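Local coordinates for malonyl CoA-ACP transacylase (Xanthomonas oryzae pv. oryzae, PDB 3K89), which probably transfers the malonyl group from malonyl-CoA to holo-acyl carrier protein, a step that supplies fatty acid synthesis, at residues Leu115-Leu118 against Arg119-Met123. Residues are numbered along the deposited sequence; the frame is centred on the assembly and turned at random.
Sequences LVRL and RGQFM
From Leu115 to Met123 the backbone is regular alpha helix, with Arg119, Gly120, Gln121 and Phe122 each giving its N-H to the carbonyl four residues back, Leu115 to Leu118 in turn. These turns belong to helix 109-126 of the acyl transferase domain. On one flank Arg117 and Gln121 stand a turn apart: the amide nitrogen NE2 of Gln121 lies over a face of the Arg117 guanidinium, 3.6 Å from its NE, with the two planes 67° apart. The two donors share Glu62 OE2, which takes a salt bridge from Arg117 NE and a hydrogen bond from Gln121 NE2. The other end of that amide, OE1 of Gln121, rests 3.5 Å from CD2 of Leu118. With CG anti to its carbonyl carbon (chi1 -60°), Phe122 sets one ring face against Leu118 O, 3.3 Å from Phe122 CG, the same oxygen that accepts its N-H; CE2 also lies 4.0 Å from CB of Leu118. Helix 208-219 packs against both residues. Arg119 leaves another side, its chain fully extended to NE. NH2 hydrogen-bonds Gln252 and Ser94 OG, the predicted nucleophile, and NH1 bonds Gln65, holding the guanidinium where an arginine of FabD enzymes probably receives the malonyl carboxylate. SD of Met123 covers one face of this guanidinium, 3.8 Å off its plane and nearer the edge than the centre.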
ATOM      1  N   LEU A 115      -8.779 -12.098  -1.084  1.00 11.09           N
ATOM      2  CA  LEU A 115      -8.835 -11.222  -2.231  1.00 10.88           C
ATOM      3  C   LEU A 115      -7.448 -10.735  -2.666  1.00 11.18           C
ATOM      4  O   LEU A 115      -7.169 -10.663  -3.855  1.00 12.09           O
ATOM      5  CB  LEU A 115      -9.753 -10.033  -1.938  1.00 10.66           C
ATOM      6  CG  LEU A 115      -9.960  -9.012  -3.064  1.00 11.97           C
ATOM      7  CD1 LEU A 115     -10.526  -9.664  -4.326  1.00 12.43           C
ATOM      8  CD2 LEU A 115     -10.858  -7.867  -2.586  1.00 12.67           C
ATOM      9  N   VAL A 116      -6.603 -10.373  -1.708  1.00 10.76           N
ATOM     10  CA  VAL A 116      -5.288  -9.847  -2.084  1.00 10.76           C
ATOM     11  C   VAL A 116      -4.291 -10.938  -2.461  1.00 11.18           C
ATOM     12  O   VAL A 116      -3.356 -10.673  -3.219  1.00 11.52           O
ATOM     13  CB  VAL A 116      -4.715  -8.834  -1.064  1.00 10.32           C
ATOM     14  CG1 VAL A 116      -5.706  -7.677  -0.856  1.00 11.27           C
ATOM     15  CG2 VAL A 116      -4.351  -9.532   0.264  1.00 10.08           C
ATOM     16  N   ARG A 117      -4.488 -12.162  -1.961  1.00 11.61           N
ATOM     17  CA  ARG A 117      -3.744 -13.297  -2.528  1.00 12.60           C
ATOM     18  C   ARG A 117      -4.085 -13.419  -4.026  1.00 12.61           C
ATOM     19  O   ARG A 117      -3.172 -13.541  -4.863  1.00 12.90           O
ATOM     20  CB  ARG A 117      -4.049 -14.604  -1.778  1.00 12.90           C
ATOM     21  CG  ARG A 117      -3.398 -15.852  -2.427  1.00 15.86           C
ATOM     22  CD  ARG A 117      -2.211 -16.337  -1.651  1.00 19.27           C
ATOM     23  NE  ARG A 117      -1.437 -17.362  -2.372  1.00 20.34           N
ATOM     24  CZ  ARG A 117      -1.560 -18.681  -2.206  1.00 19.52           C
ATOM     25  NH1 ARG A 117      -2.436 -19.187  -1.345  1.00 20.93           N
ATOM     26  NH2 ARG A 117      -0.787 -19.505  -2.920  1.00 20.52           N
ATOM     27  N   LEU A 118      -5.374 -13.343  -4.359  1.00 12.26           N
ATOM     28  CA  LEU A 118      -5.815 -13.366  -5.763  1.00 12.46           C
ATOM     29  C   LEU A 118      -5.261 -12.170  -6.523  1.00 12.56           C
ATOM     30  O   LEU A 118      -4.749 -12.323  -7.635  1.00 12.49           O
ATOM     31  CB  LEU A 118      -7.336 -13.408  -5.892  1.00 13.06           C
ATOM     32  CG  LEU A 118      -8.047 -14.676  -5.427  1.00 15.05           C
ATOM     33  CD1 LEU A 118      -9.540 -14.516  -5.658  1.00 15.81           C
ATOM     34  CD2 LEU A 118      -7.509 -15.920  -6.150  1.00 16.73           C
ATOM     35  N   ARG A 119      -5.330 -10.981  -5.914  1.00 11.51           N
ATOM     36  CA  ARG A 119      -4.795  -9.775  -6.558  1.00 11.00           C
ATOM     37  C   ARG A 119      -3.326  -9.960  -6.960  1.00 11.35           C
ATOM     38  O   ARG A 119      -2.953  -9.709  -8.118  1.00 11.93           O
ATOM     39  CB  ARG A 119      -4.958  -8.552  -5.623  1.00 10.54           C
ATOM     40  CG  ARG A 119      -4.478  -7.206  -6.205  1.00 10.42           C
ATOM     41  CD  ARG A 119      -4.863  -6.094  -5.224  1.00  9.84           C
ATOM     42  NE  ARG A 119      -4.416  -4.749  -5.624  1.00  8.52           N
ATOM     43  CZ  ARG A 119      -3.233  -4.213  -5.314  1.00  8.55           C
ATOM     44  NH1 ARG A 119      -2.326  -4.927  -4.656  1.00  8.89           N
ATOM     45  NH2 ARG A 119      -2.951  -2.951  -5.674  1.00  9.97           N
ATOM     46  N   GLY A 120      -2.505 -10.442  -6.035  1.00 10.86           N
ATOM     47  CA  GLY A 120      -1.103 -10.731  -6.311  1.00 11.61           C
ATOM     48  C   GLY A 120      -0.932 -11.770  -7.403  1.00 12.53           C
ATOM     49  O   GLY A 120      -0.094 -11.600  -8.270  1.00 13.22           O
ATOM     50  N   GLN A 121      -1.745 -12.825  -7.369  1.00 13.38           N
ATOM     51  CA  GLN A 121      -1.672 -13.862  -8.417  1.00 13.91           C
ATOM     52  C   GLN A 121      -1.966 -13.307  -9.806  1.00 14.14           C
ATOM     53  O   GLN A 121      -1.249 -13.597 -10.778  1.00 14.06           O
ATOM     54  CB  GLN A 121      -2.612 -15.034  -8.088  1.00 13.95           C
ATOM     55  CG  GLN A 121      -2.088 -15.899  -6.951  1.00 16.02           C
ATOM     56  CD  GLN A 121      -3.067 -17.006  -6.519  1.00 18.58           C
ATOM     57  OE1 GLN A 121      -4.233 -17.023  -6.916  1.00 22.02           O
ATOM     58  NE2 GLN A 121      -2.580 -17.930  -5.692  1.00 20.32           N
ATOM     59  N   PHE A 122      -3.019 -12.503  -9.910  1.00 13.17           N
ATOM     60  CA  PHE A 122      -3.409 -11.952 -11.201  1.00 13.80           C
ATOM     61  C   PHE A 122      -2.314 -11.029 -11.705  1.00 13.82           C
ATOM     62  O   PHE A 122      -1.999 -11.045 -12.900  1.00 14.04           O
ATOM     63  CB  PHE A 122      -4.726 -11.172 -11.133  1.00 13.70           C
ATOM     64  CG  PHE A 122      -5.921 -11.986 -10.673  1.00 15.28           C
ATOM     65  CD1 PHE A 122      -6.016 -13.347 -10.959  1.00 18.22           C
ATOM     66  CD2 PHE A 122      -6.972 -11.367  -9.999  1.00 17.82           C
ATOM     67  CE1 PHE A 122      -7.134 -14.084 -10.530  1.00 19.89           C
ATOM     68  CE2 PHE A 122      -8.090 -12.089  -9.578  1.00 17.75           C
ATOM     69  CZ  PHE A 122      -8.172 -13.443  -9.849  1.00 18.33           C
ATOM     70  N   MET A 123      -1.763 -10.213 -10.800  1.00 13.75           N
ATOM     71  CA  MET A 123      -0.696  -9.270 -11.156  1.00 14.16           C
ATOM     72  C   MET A 123       0.545 -10.000 -11.649  1.00 15.50           C
ATOM     73  O   MET A 123       1.147  -9.605 -12.655  1.00 15.13           O
ATOM     74  CB  MET A 123      -0.341  -8.388  -9.959  1.00 14.12           C
ATOM     75  CG  MET A 123      -1.452  -7.410  -9.593  1.00 13.33           C
ATOM     76  SD  MET A 123      -1.225  -6.679  -7.953  1.00 14.16           S
ATOM     77  CE  MET A 123      -0.073  -5.362  -8.320  1.00 17.55           C
TER